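Local coordinates for protein cell death-related nuclease 4 (Caenorhabditis elegans, PDB 5DK5) that degrades RNA and DNA from their 3' ends as a DEDDh-family exonuclease and takes part in the breakdown of DNA during apoptosis, at residues 15-21 against 210-214; 117-123 against 144-150; 151-155 against 175-180. All coordinates share one frame; numbering follows the deposited sequence.

How the interactions relate
Interaction 2 is the centre of the set, a parallel strand pair with its centre about 6 Å from the centre of the folded chain. The centre of interaction 1 is about 12 Å away; Val214 CG1 packs 3.5 Å from Tyr148 O, and Leu21 lies on strand 20-28, the neighbour of strand 116-120. Interaction 3, about 15 Å from interaction 2 between centres, begins where strand 147-150 runs into helix 151-161; a probable hydrogen bond links Leu151 N to Cys120 O at 2.9 Å. Ile154 packs against Val212 and Ile149. The active site adjoins interaction 2: the side chain of Asp121 is about 5 Å from that of metal-binding Asp25 and about 4 Å from the bound inhibitor MES.

Interaction 1 of 3, residues 15-21 against 210-214; sequences HCPFDTL and AKVTV
The imidazole of His15 meets Lys211 at its edge, where Lys211 CD lies in the ring plane 3.6 Å from His15 CD2. Beyond it Lys211 NZ approaches obliquely, 3.4 Å from His15 CD2, and the two side chains cross at about a right angle. The Phe18 ring has the sulfur of Cys16 in plane at its edge, and the far end of the ring meets Val214, whose CG2 comes obliquely to 3.7 Å from Phe18 CZ. The lysine chain bends at its second torsion (chi2 145°), carrying CD and CE across the CD2 edge of the imidazole. His15 NE2 and Lys211 NZ are 4.2 Å apart, near enough that a charge on the lysine would probably disfavour protonation of the imidazole.

These contacts lay the N-terminal lead-in to strand 20-28 of the RNase H-like exonuclease fold beside the loop between helix 191-207 and strand 216-219, segments almost 190 residues apart in sequence. Cys16 is extended, and the chain turns at Pro17. The SG of Cys16 points away from its own backbone N (chi1 179°) and accepts a long bond from Phe18 N, at 3.5 Å and fairly straight at 162°, while Cys16 CA makes a CH...O contact of 3.6 Å with Val212 O. An alanine here would lose the sulfur, and the amide of Phe18 would probably be left without that acceptor and the Phe18 ring without its neighbour at the edge. Next along, the pyrrolidine of Pro17 packs obliquely on the methyl of Thr213, with Pro17 CG 3.6 Å from Thr213 CG2. Val212 is placed deeper, against Leu202 and Ile206 of helix 191-207, and there its CG1 faces Leu21 CD1 at 4.4 Å.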
loop_
_atom_site.group_PDB
_atom_site.type_symbol
_atom_site.label_atom_id
_atom_site.label_comp_id
_atom_site.label_asym_id
_atom_site.label_seq_id
_atom_site.Cartn_x
_atom_site.Cartn_y
_atom_site.Cartn_z
ATOM N N HIS B 15 -15.084 23.303 -35.235
ATOM C CA HIS B 15 -16.291 23.246 -34.417
ATOM C C HIS B 15 -15.933 23.367 -32.934
ATOM O O HIS B 15 -16.773 23.133 -32.062
ATOM C CB HIS B 15 -17.053 21.943 -34.678
ATOM C CG HIS B 15 -17.891 21.970 -35.916
ATOM N ND1 HIS B 15 -17.349 22.059 -37.179
ATOM C CD2 HIS B 15 -19.236 21.919 -36.092
ATOM C CE1 HIS B 15 -18.317 22.062 -38.078
ATOM N NE2 HIS B 15 -19.473 21.977 -37.439
ATOM N N CYS B 16 -14.685 23.738 -32.659
ATOM C CA CYS B 16 -14.182 23.829 -31.291
ATOM C C CYS B 16 -13.735 25.257 -30.973
ATOM O O CYS B 16 -12.991 25.856 -31.747
ATOM C CB CYS B 16 -13.022 22.855 -31.087
ATOM S SG CYS B 16 -12.302 22.894 -29.427
ATOM N N PRO B 17 -14.180 25.806 -29.828
ATOM C CA PRO B 17 -13.853 27.202 -29.513
ATOM C C PRO B 17 -12.444 27.400 -28.949
ATOM O O PRO B 17 -12.063 28.535 -28.662
ATOM C CB PRO B 17 -14.905 27.567 -28.469
ATOM C CG PRO B 17 -15.146 26.294 -27.744
ATOM C CD PRO B 17 -15.015 25.195 -28.775
ATOM N N PHE B 18 -11.691 26.314 -28.790
ATOM C CA PHE B 18 -10.326 26.380 -28.274
ATOM C C PHE B 18 -9.319 26.137 -29.394
ATOM O O PHE B 18 -9.526 25.273 -30.244
ATOM C CB PHE B 18 -10.120 25.353 -27.157
ATOM C CG PHE B 18 -11.063 25.519 -26.001
ATOM C CD1 PHE B 18 -10.763 26.387 -24.966
ATOM C CD2 PHE B 18 -12.248 24.806 -25.948
ATOM C CE1 PHE B 18 -11.629 26.543 -23.900
ATOM C CE2 PHE B 18 -13.118 24.957 -24.884
ATOM C CZ PHE B 18 -12.807 25.827 -23.860
ATOM N N ASP B 19 -8.234 26.905 -29.394
ATOM C CA ASP B 19 -7.157 26.702 -30.359
ATOM C C ASP B 19 -6.217 25.582 -29.911
ATOM O O ASP B 19 -5.462 25.037 -30.717
ATOM C CB ASP B 19 -6.368 27.998 -30.562
ATOM C CG ASP B 19 -7.001 28.909 -31.598
ATOM O OD1 ASP B 19 -8.244 28.901 -31.729
ATOM O OD2 ASP B 19 -6.253 29.635 -32.288
ATOM N N THR B 20 -6.273 25.247 -28.625
ATOM C CA THR B 20 -5.422 24.206 -28.057
ATOM C C THR B 20 -6.212 23.295 -27.122
ATOM O O THR B 20 -6.974 23.765 -26.279
ATOM C CB THR B 20 -4.237 24.807 -27.276
ATOM O OG1 THR B 20 -3.517 25.717 -28.115
ATOM C CG2 THR B 20 -3.290 23.712 -26.792
ATOM N N LEU B 21 -6.020 21.989 -27.289
ATOM C CA LEU B 21 -6.609 20.993 -26.402
ATOM C C LEU B 21 -5.521 20.100 -25.814
ATOM O O LEU B 21 -4.733 19.497 -26.542
ATOM C CB LEU B 21 -7.640 20.144 -27.147
ATOM C CG LEU B 21 -8.884 20.875 -27.657
ATOM C CD1 LEU B 21 -9.748 19.929 -28.473
ATOM C CD2 LEU B 21 -9.682 21.468 -26.502
ATOM N N ALA B 210 -17.473 15.445 -35.483
ATOM C CA ALA B 210 -17.889 15.619 -34.095
ATOM C C ALA B 210 -17.644 17.052 -33.628
ATOM O O ALA B 210 -16.696 17.704 -34.067
ATOM C CB ALA B 210 -17.159 14.637 -33.192
ATOM N N LYS B 211 -18.510 17.531 -32.740
ATOM C CA LYS B 211 -18.399 18.877 -32.183
ATOM C C LYS B 211 -17.878 18.816 -30.748
ATOM O O LYS B 211 -18.613 18.468 -29.822
ATOM C CB LYS B 211 -19.754 19.583 -32.233
ATOM C CG LYS B 211 -19.685 21.083 -31.987
ATOM C CD LYS B 211 -20.722 21.833 -32.818
ATOM C CE LYS B 211 -20.301 23.268 -33.097
ATOM N NZ LYS B 211 -21.178 23.912 -34.119
ATOM N N VAL B 212 -16.607 19.164 -30.575
ATOM C CA VAL B 212 -15.924 19.007 -29.297
ATOM C C VAL B 212 -15.856 20.321 -28.521
ATOM O O VAL B 212 -15.356 21.327 -29.023
ATOM C CB VAL B 212 -14.495 18.459 -29.505
ATOM C CG1 VAL B 212 -13.804 18.225 -28.170
ATOM C CG2 VAL B 212 -14.541 17.168 -30.314
ATOM N N THR B 213 -16.372 20.296 -27.295
ATOM C CA THR B 213 -16.377 21.463 -26.418
ATOM C C THR B 213 -16.436 21.018 -24.959
ATOM O O THR B 213 -16.712 19.854 -24.674
ATOM C CB THR B 213 -17.578 22.389 -26.701
ATOM O OG1 THR B 213 -17.856 22.412 -28.106
ATOM C CG2 THR B 213 -17.302 23.806 -26.217
ATOM N N VAL B 214 -16.174 21.945 -24.042
ATOM C CA VAL B 214 -16.399 21.710 -22.618
ATOM C C VAL B 214 -17.843 21.267 -22.386
ATOM O O VAL B 214 -18.780 22.000 -22.705
ATOM C CB VAL B 214 -16.100 22.978 -21.783
ATOM C CG1 VAL B 214 -16.589 22.825 -20.341
ATOM C CG2 VAL B 214 -14.607 23.301 -21.814
#

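Interaction 2 of 3, residues 117-123 against 144-150; sequences AFVCDSR and FFRQYIN. With IPA (isopropyl alcohol), chain L.
Phe118 packs most tightly at the end of the contact occupied by Phe144 and Phe145. The edge of Phe145 points at the face of Phe118 in a T-shaped pair, ring centres 5.2 Å apart and planes at 68°, with Phe145 CE1 set toward the rim. Phe144 comes from another side: its ring lies obliquely to Phe118, Phe118 CE2 sitting 3.4 Å from Phe144 CD1, and its carbonyl oxygen lies near the plane of the Phe118 ring, 3.2 Å from Phe118 CD2. The Phe144 ring reaches this place because its CG stands between the backbone N and the carbonyl carbon (chi1 48°). A water sits by the two backbones, accepting from Phe118 N at 2.9 Å and lying near Phe144 O.

Between the two ends run two backbone bonds, Ile149 N to Phe118 O (2.9 Å) and the nearly straight Cys120 N to Ile149 O (3.0 Å), which pair Val119 with Ile149 in parallel; their side chains lie on the same face of the sheet, where Leu21 also packs on Ile149.

The other end is looser and partly exposed. Ser122 and Arg123 curve over Asn150, and an isopropanol, probably from the crystallisation liquor, lies beside them, within reach of both Arg123 N and Asn150 ND2. Its O2 accepts from Asn150 ND2 at 3.3 Å and, weakly, from Arg123 N. Asn150 ND2 also bonds to Glu216, while its OD1 caps helix 151-161 as the N-cap residue. Tyr148 OH touches Arg123 CB at 3.6 Å and is weakly bonded to Glu216.

Strand 116-120, helix 124-136 and strand 147-150 form a beta-alpha-beta crossover of the RNase H-like exonuclease fold, with Asp121 at the strand end close to the magnesium-binding Asp25 and Asp194.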
loop_
_atom_site.group_PDB
_atom_site.type_symbol
_atom_site.label_atom_id
_atom_site.label_comp_id
_atom_site.label_asym_id
_atom_site.label_seq_id
_atom_site.Cartn_x
_atom_site.Cartn_y
_atom_site.Cartn_z
ATOM N N ALA B 117 -8.393 23.955 -23.141
ATOM C CA ALA B 117 -9.176 23.076 -22.277
ATOM C C ALA B 117 -8.590 21.671 -22.254
ATOM O O ALA B 117 -8.005 21.213 -23.236
ATOM C CB ALA B 117 -10.621 23.036 -22.737
ATOM N N PHE B 118 -8.754 20.993 -21.122
ATOM C CA PHE B 118 -8.263 19.633 -20.974
ATOM C C PHE B 118 -9.283 18.624 -21.486
ATOM O O PHE B 118 -10.490 18.822 -21.347
ATOM C CB PHE B 118 -7.917 19.342 -19.511
ATOM C CG PHE B 118 -6.709 20.082 -19.022
ATOM C CD1 PHE B 118 -5.438 19.595 -19.270
ATOM C CD2 PHE B 118 -6.842 21.269 -18.323
ATOM C CE1 PHE B 118 -4.322 20.276 -18.827
ATOM C CE2 PHE B 118 -5.730 21.955 -17.878
ATOM C CZ PHE B 118 -4.468 21.458 -18.130
ATOM N N VAL B 119 -8.780 17.550 -22.086
ATOM C CA VAL B 119 -9.615 16.467 -22.588
ATOM C C VAL B 119 -9.272 15.174 -21.857
ATOM O O VAL B 119 -8.098 14.845 -21.682
ATOM C CB VAL B 119 -9.427 16.266 -24.102
ATOM C CG1 VAL B 119 -10.340 15.160 -24.618
ATOM C CG2 VAL B 119 -9.687 17.572 -24.846
ATOM N N CYS B 120 -10.303 14.452 -21.430
ATOM C CA CYS B 120 -10.126 13.182 -20.736
ATOM C C CYS B 120 -11.123 12.168 -21.281
ATOM O O CYS B 120 -12.079 12.536 -21.965
ATOM C CB CYS B 120 -10.305 13.360 -19.226
ATOM S SG CYS B 120 -9.209 14.596 -18.487
ATOM N N ASP B 121 -10.898 10.892 -20.982
ATOM C CA ASP B 121 -11.781 9.835 -21.464
ATOM C C ASP B 121 -12.933 9.587 -20.491
ATOM O O ASP B 121 -13.832 8.798 -20.774
ATOM C CB ASP B 121 -10.992 8.545 -21.693
ATOM C CG ASP B 121 -10.460 7.946 -20.409
ATOM O OD1 ASP B 121 -10.221 8.700 -19.442
ATOM O OD2 ASP B 121 -10.273 6.713 -20.372
ATOM N N SER B 122 -12.905 10.267 -19.349
ATOM C CA SER B 122 -13.986 10.172 -18.372
ATOM C C SER B 122 -13.876 11.300 -17.354
ATOM O O SER B 122 -12.983 12.140 -17.439
ATOM C CB SER B 122 -13.963 8.815 -17.658
ATOM O OG SER B 122 -12.830 8.695 -16.815
ATOM N N ARG B 123 -14.791 11.308 -16.392
ATOM C CA ARG B 123 -14.786 12.315 -15.338
ATOM C C ARG B 123 -13.729 12.002 -14.288
ATOM O O ARG B 123 -13.310 12.880 -13.538
ATOM C CB ARG B 123 -16.165 12.406 -14.676
ATOM C CG ARG B 123 -16.650 11.101 -14.051
ATOM C CD ARG B 123 -17.978 11.285 -13.332
ATOM N NE ARG B 123 -19.033 11.749 -14.230
ATOM C CZ ARG B 123 -20.251 12.112 -13.837
ATOM N NH1 ARG B 123 -20.581 12.075 -12.552
ATOM N NH2 ARG B 123 -21.143 12.519 -14.730
ATOM N N PHE B 144 -8.842 25.715 -14.372
ATOM C CA PHE B 144 -8.777 24.947 -15.615
ATOM C C PHE B 144 -8.984 23.445 -15.389
ATOM O O PHE B 144 -8.981 22.668 -16.344
ATOM C CB PHE B 144 -7.446 25.192 -16.342
ATOM C CG PHE B 144 -6.229 25.090 -15.465
ATOM C CD1 PHE B 144 -5.778 23.861 -15.012
ATOM C CD2 PHE B 144 -5.518 26.227 -15.117
ATOM C CE1 PHE B 144 -4.652 23.771 -14.215
ATOM C CE2 PHE B 144 -4.391 26.143 -14.322
ATOM C CZ PHE B 144 -3.957 24.913 -13.871
ATOM N N PHE B 145 -9.162 23.044 -14.131
ATOM C CA PHE B 145 -9.548 21.673 -13.803
ATOM C C PHE B 145 -11.032 21.582 -13.435
ATOM O O PHE B 145 -11.561 20.486 -13.239
ATOM C CB PHE B 145 -8.705 21.121 -12.644
ATOM C CG PHE B 145 -7.339 20.606 -13.046
ATOM C CD1 PHE B 145 -6.920 20.600 -14.368
ATOM C CD2 PHE B 145 -6.480 20.105 -12.082
ATOM C CE1 PHE B 145 -5.669 20.114 -14.714
ATOM C CE2 PHE B 145 -5.230 19.618 -12.422
ATOM C CZ PHE B 145 -4.824 19.622 -13.738
ATOM N N ARG B 146 -11.700 22.729 -13.334
ATOM C CA ARG B 146 -13.115 22.764 -12.973
ATOM C C ARG B 146 -13.997 22.955 -14.210
ATOM O O ARG B 146 -15.218 23.088 -14.106
ATOM C CB ARG B 146 -13.372 23.865 -11.945
ATOM C CG ARG B 146 -12.780 23.549 -10.575
ATOM C CD ARG B 146 -13.172 24.570 -9.522
ATOM N NE ARG B 146 -14.621 24.702 -9.394
ATOM C CZ ARG B 146 -15.230 25.360 -8.413
ATOM N NH1 ARG B 146 -14.519 25.946 -7.458
ATOM N NH2 ARG B 146 -16.554 25.427 -8.382
ATOM N N GLN B 147 -13.363 22.977 -15.377
ATOM C CA GLN B 147 -14.066 22.855 -16.646
ATOM C C GLN B 147 -13.203 22.014 -17.576
ATOM O O GLN B 147 -11.985 22.181 -17.619
ATOM C CB GLN B 147 -14.363 24.225 -17.261
ATOM C CG GLN B 147 -13.129 25.055 -17.613
ATOM C CD GLN B 147 -13.453 26.236 -18.510
ATOM O OE1 GLN B 147 -12.702 26.547 -19.437
ATOM N NE2 GLN B 147 -14.571 26.902 -18.239
ATOM N N TYR B 148 -13.826 21.095 -18.303
ATOM C CA TYR B 148 -13.070 20.192 -19.159
ATOM C C TYR B 148 -13.965 19.475 -20.158
ATOM O O TYR B 148 -15.185 19.645 -20.151
ATOM C CB TYR B 148 -12.314 19.166 -18.311
ATOM C CG TYR B 148 -13.211 18.302 -17.459
ATOM C CD1 TYR B 148 -13.567 18.690 -16.174
ATOM C CD2 TYR B 148 -13.699 17.094 -17.937
ATOM C CE1 TYR B 148 -14.386 17.901 -15.391
ATOM C CE2 TYR B 148 -14.518 16.297 -17.163
ATOM C CZ TYR B 148 -14.857 16.706 -15.891
ATOM O OH TYR B 148 -15.674 15.919 -15.113
ATOM N N ILE B 149 -13.337 18.673 -21.011
ATOM C CA ILE B 149 -14.036 17.943 -22.057
ATOM C C ILE B 149 -14.027 16.447 -21.777
ATOM O O ILE B 149 -12.986 15.795 -21.858
ATOM C CB ILE B 149 -13.401 18.208 -23.437
ATOM C CG1 ILE B 149 -13.367 19.717 -23.709
ATOM C CG2 ILE B 149 -14.165 17.453 -24.529
ATOM C CD1 ILE B 149 -12.828 20.113 -25.068
ATOM N N ASN B 150 -15.194 15.912 -21.438
ATOM C CA ASN B 150 -15.370 14.472 -21.307
ATOM C C ASN B 150 -15.593 13.883 -22.693
ATOM O O ASN B 150 -16.687 13.974 -23.248
ATOM C CB ASN B 150 -16.543 14.155 -20.380
ATOM C CG ASN B 150 -16.639 12.681 -20.035
ATOM O OD1 ASN B 150 -16.255 11.815 -20.820
ATOM N ND2 ASN B 150 -17.157 12.390 -18.850
HETATM C C1 IPA L . -18.889 8.660 -18.872
HETATM C C2 IPA L . -17.631 8.561 -18.039
HETATM C C3 IPA L . -17.622 7.255 -17.274
HETATM O O2 IPA L . -17.605 9.630 -17.124
HETATM O O HOH W 1 -9.673 22.777 -18.961
#

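Interaction 3 of 3, residues 151-155 against 175-180; sequences LYKIF and KMNEYY
Phe155 and Met176 bury the most surface here, followed by Tyr152. Met176 lays its CG over the centre of the Phe155 ring, 3.6 Å from the centroid and 14° off the normal, a clear CH-pi contact. Its sulfur lies obliquely, 4.7 Å from the same centroid, which makes the pair a Met-aromatic contact as well; Met176 SD also faces Phe155 CB and the end of Leu151. With CG opposite its backbone N (chi1 170°), Phe155 projects its ring toward the other helix; the axes of segments 151-155 and 175-179 are 11.4 Å apart at their closest.

The far edge of that ring is directed at the face of Tyr179. The pair is T-shaped, centroids 5.3 Å apart and planes at 88°, with Phe155 CE1 3.6 Å from Tyr179 CG. Tyr180 CE2 lies at the edge too, 3.7 Å from Phe155 CE1. Where the contact is partly exposed, Tyr152 meets the extended chain of Lys175 at its ring edge, Tyr152 OH being 3.6 Å from Lys175 CD.

Aromatic and apolar packing joins helices 151-161 and 172-179 without a hydrogen bond between the segments. The hydroxyl of Tyr179 is satisfied by Gly163 O, whereas the buried Tyr180 OH has no partner in the model, a probable energetic cost that the packing around Phe155 would have to offset.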
loop_
_atom_site.group_PDB
_atom_site.type_symbol
_atom_site.label_atom_id
_atom_site.label_comp_id
_atom_site.label_asym_id
_atom_site.label_seq_id
_atom_site.Cartn_x
_atom_site.Cartn_y
_atom_site.Cartn_z
ATOM N N LEU B 151 -14.545 13.287 -23.254
ATOM C CA LEU B 151 -14.583 12.841 -24.641
ATOM C C LEU B 151 -15.554 11.684 -24.844
ATOM O O LEU B 151 -16.141 11.540 -25.916
ATOM C CB LEU B 151 -13.185 12.429 -25.107
ATOM C CG LEU B 151 -13.018 12.273 -26.621
ATOM C CD1 LEU B 151 -13.164 13.612 -27.322
ATOM C CD2 LEU B 151 -11.675 11.649 -26.952
ATOM N N TYR B 152 -15.721 10.858 -23.814
ATOM C CA TYR B 152 -16.608 9.704 -23.905
ATOM C C TYR B 152 -18.062 10.151 -23.954
ATOM O O TYR B 152 -18.909 9.490 -24.555
ATOM C CB TYR B 152 -16.396 8.757 -22.726
ATOM C CG TYR B 152 -17.195 7.480 -22.835
ATOM C CD1 TYR B 152 -16.766 6.443 -23.650
ATOM C CD2 TYR B 152 -18.378 7.312 -22.128
ATOM C CE1 TYR B 152 -17.490 5.274 -23.759
ATOM C CE2 TYR B 152 -19.110 6.143 -22.230
ATOM C CZ TYR B 152 -18.661 5.128 -23.047
ATOM O OH TYR B 152 -19.385 3.963 -23.153
ATOM N N LYS B 153 -18.343 11.274 -23.307
ATOM C CA LYS B 153 -19.683 11.838 -23.315
ATOM C C LYS B 153 -20.046 12.330 -24.714
ATOM O O LYS B 153 -21.186 12.190 -25.155
ATOM C CB LYS B 153 -19.783 12.980 -22.309
ATOM C CG LYS B 153 -21.159 13.608 -22.220
ATOM C CD LYS B 153 -21.164 14.729 -21.199
ATOM C CE LYS B 153 -22.505 15.432 -21.146
ATOM N NZ LYS B 153 -22.461 16.580 -20.212
ATOM N N ILE B 154 -19.070 12.907 -25.406
ATOM C CA ILE B 154 -19.268 13.346 -26.783
ATOM C C ILE B 154 -19.415 12.126 -27.680
ATOM O O ILE B 154 -20.226 12.113 -28.607
ATOM C CB ILE B 154 -18.097 14.219 -27.276
ATOM C CG1 ILE B 154 -17.894 15.406 -26.331
ATOM C CG2 ILE B 154 -18.350 14.697 -28.709
ATOM C CD1 ILE B 154 -16.705 16.266 -26.667
ATOM N N PHE B 155 -18.623 11.100 -27.389
ATOM C CA PHE B 155 -18.673 9.845 -28.125
ATOM C C PHE B 155 -20.056 9.211 -28.030
ATOM O O PHE B 155 -20.528 8.590 -28.981
ATOM C CB PHE B 155 -17.607 8.888 -27.594
ATOM C CG PHE B 155 -17.725 7.492 -28.125
ATOM C CD1 PHE B 155 -17.430 7.213 -29.449
ATOM C CD2 PHE B 155 -18.109 6.453 -27.295
ATOM C CE1 PHE B 155 -17.531 5.925 -29.938
ATOM C CE2 PHE B 155 -18.211 5.162 -27.777
ATOM C CZ PHE B 155 -17.920 4.898 -29.101
ATOM N N LYS B 175 -13.626 1.083 -26.284
ATOM C CA LYS B 175 -14.868 1.190 -27.043
ATOM C C LYS B 175 -14.729 2.181 -28.192
ATOM O O LYS B 175 -15.140 1.902 -29.318
ATOM C CB LYS B 175 -16.020 1.613 -26.130
ATOM C CG LYS B 175 -16.578 0.490 -25.276
ATOM C CD LYS B 175 -17.633 1.001 -24.311
ATOM C CE LYS B 175 -18.181 -0.120 -23.444
ATOM N NZ LYS B 175 -19.219 0.368 -22.497
ATOM N N MET B 176 -14.148 3.338 -27.897
ATOM C CA MET B 176 -13.984 4.389 -28.892
ATOM C C MET B 176 -13.055 3.948 -30.020
ATOM O O MET B 176 -13.307 4.246 -31.186
ATOM C CB MET B 176 -13.455 5.662 -28.231
ATOM C CG MET B 176 -14.480 6.345 -27.342
ATOM S SD MET B 176 -13.939 7.926 -26.664
ATOM C CE MET B 176 -12.660 7.397 -25.528
ATOM N N ASN B 177 -11.989 3.233 -29.680
ATOM C CA ASN B 177 -11.075 2.717 -30.692
ATOM C C ASN B 177 -11.740 1.654 -31.562
ATOM O O ASN B 177 -11.453 1.548 -32.755
ATOM C CB ASN B 177 -9.816 2.137 -30.042
ATOM C CG ASN B 177 -8.726 3.177 -29.826
ATOM O OD1 ASN B 177 -8.701 4.220 -30.477
ATOM N ND2 ASN B 177 -7.809 2.884 -28.912
ATOM N N GLU B 178 -12.625 0.865 -30.963
ATOM C CA GLU B 178 -13.320 -0.190 -31.692
ATOM C C GLU B 178 -14.385 0.395 -32.614
ATOM O O GLU B 178 -14.642 -0.134 -33.695
ATOM C CB GLU B 178 -13.956 -1.185 -30.721
ATOM C CG GLU B 178 -14.584 -2.399 -31.397
ATOM C CD GLU B 178 -15.143 -3.397 -30.400
ATOM O OE1 GLU B 178 -15.133 -3.098 -29.187
ATOM O OE2 GLU B 178 -15.592 -4.481 -30.829
ATOM N N TYR B 179 -15.001 1.491 -32.182
ATOM C CA TYR B 179 -16.067 2.124 -32.950
ATOM C C TYR B 179 -15.537 2.719 -34.249
ATOM O O TYR B 179 -16.117 2.519 -35.317
ATOM C CB TYR B 179 -16.749 3.211 -32.118
ATOM C CG TYR B 179 -17.938 3.849 -32.800
ATOM C CD1 TYR B 179 -19.214 3.325 -32.644
ATOM C CD2 TYR B 179 -17.786 4.976 -33.596
ATOM C CE1 TYR B 179 -20.305 3.905 -33.264
ATOM C CE2 TYR B 179 -18.871 5.563 -34.219
ATOM C CZ TYR B 179 -20.128 5.023 -34.050
ATOM O OH TYR B 179 -21.211 5.602 -34.668
ATOM N N TYR B 180 -14.433 3.455 -34.148
ATOM C CA TYR B 180 -13.822 4.098 -35.307
ATOM C C TYR B 180 -12.775 3.196 -35.958
ATOM O O TYR B 180 -12.069 3.616 -36.875
ATOM C CB TYR B 180 -13.190 5.432 -34.899
ATOM C CG TYR B 180 -14.193 6.445 -34.391
ATOM C CD1 TYR B 180 -14.864 7.286 -35.266
ATOM C CD2 TYR B 180 -14.471 6.557 -33.035
ATOM C CE1 TYR B 180 -15.784 8.211 -34.806
ATOM C CE2 TYR B 180 -15.387 7.477 -32.566
ATOM C CZ TYR B 180 -16.041 8.302 -33.454
ATOM O OH TYR B 180 -16.955 9.218 -32.989
#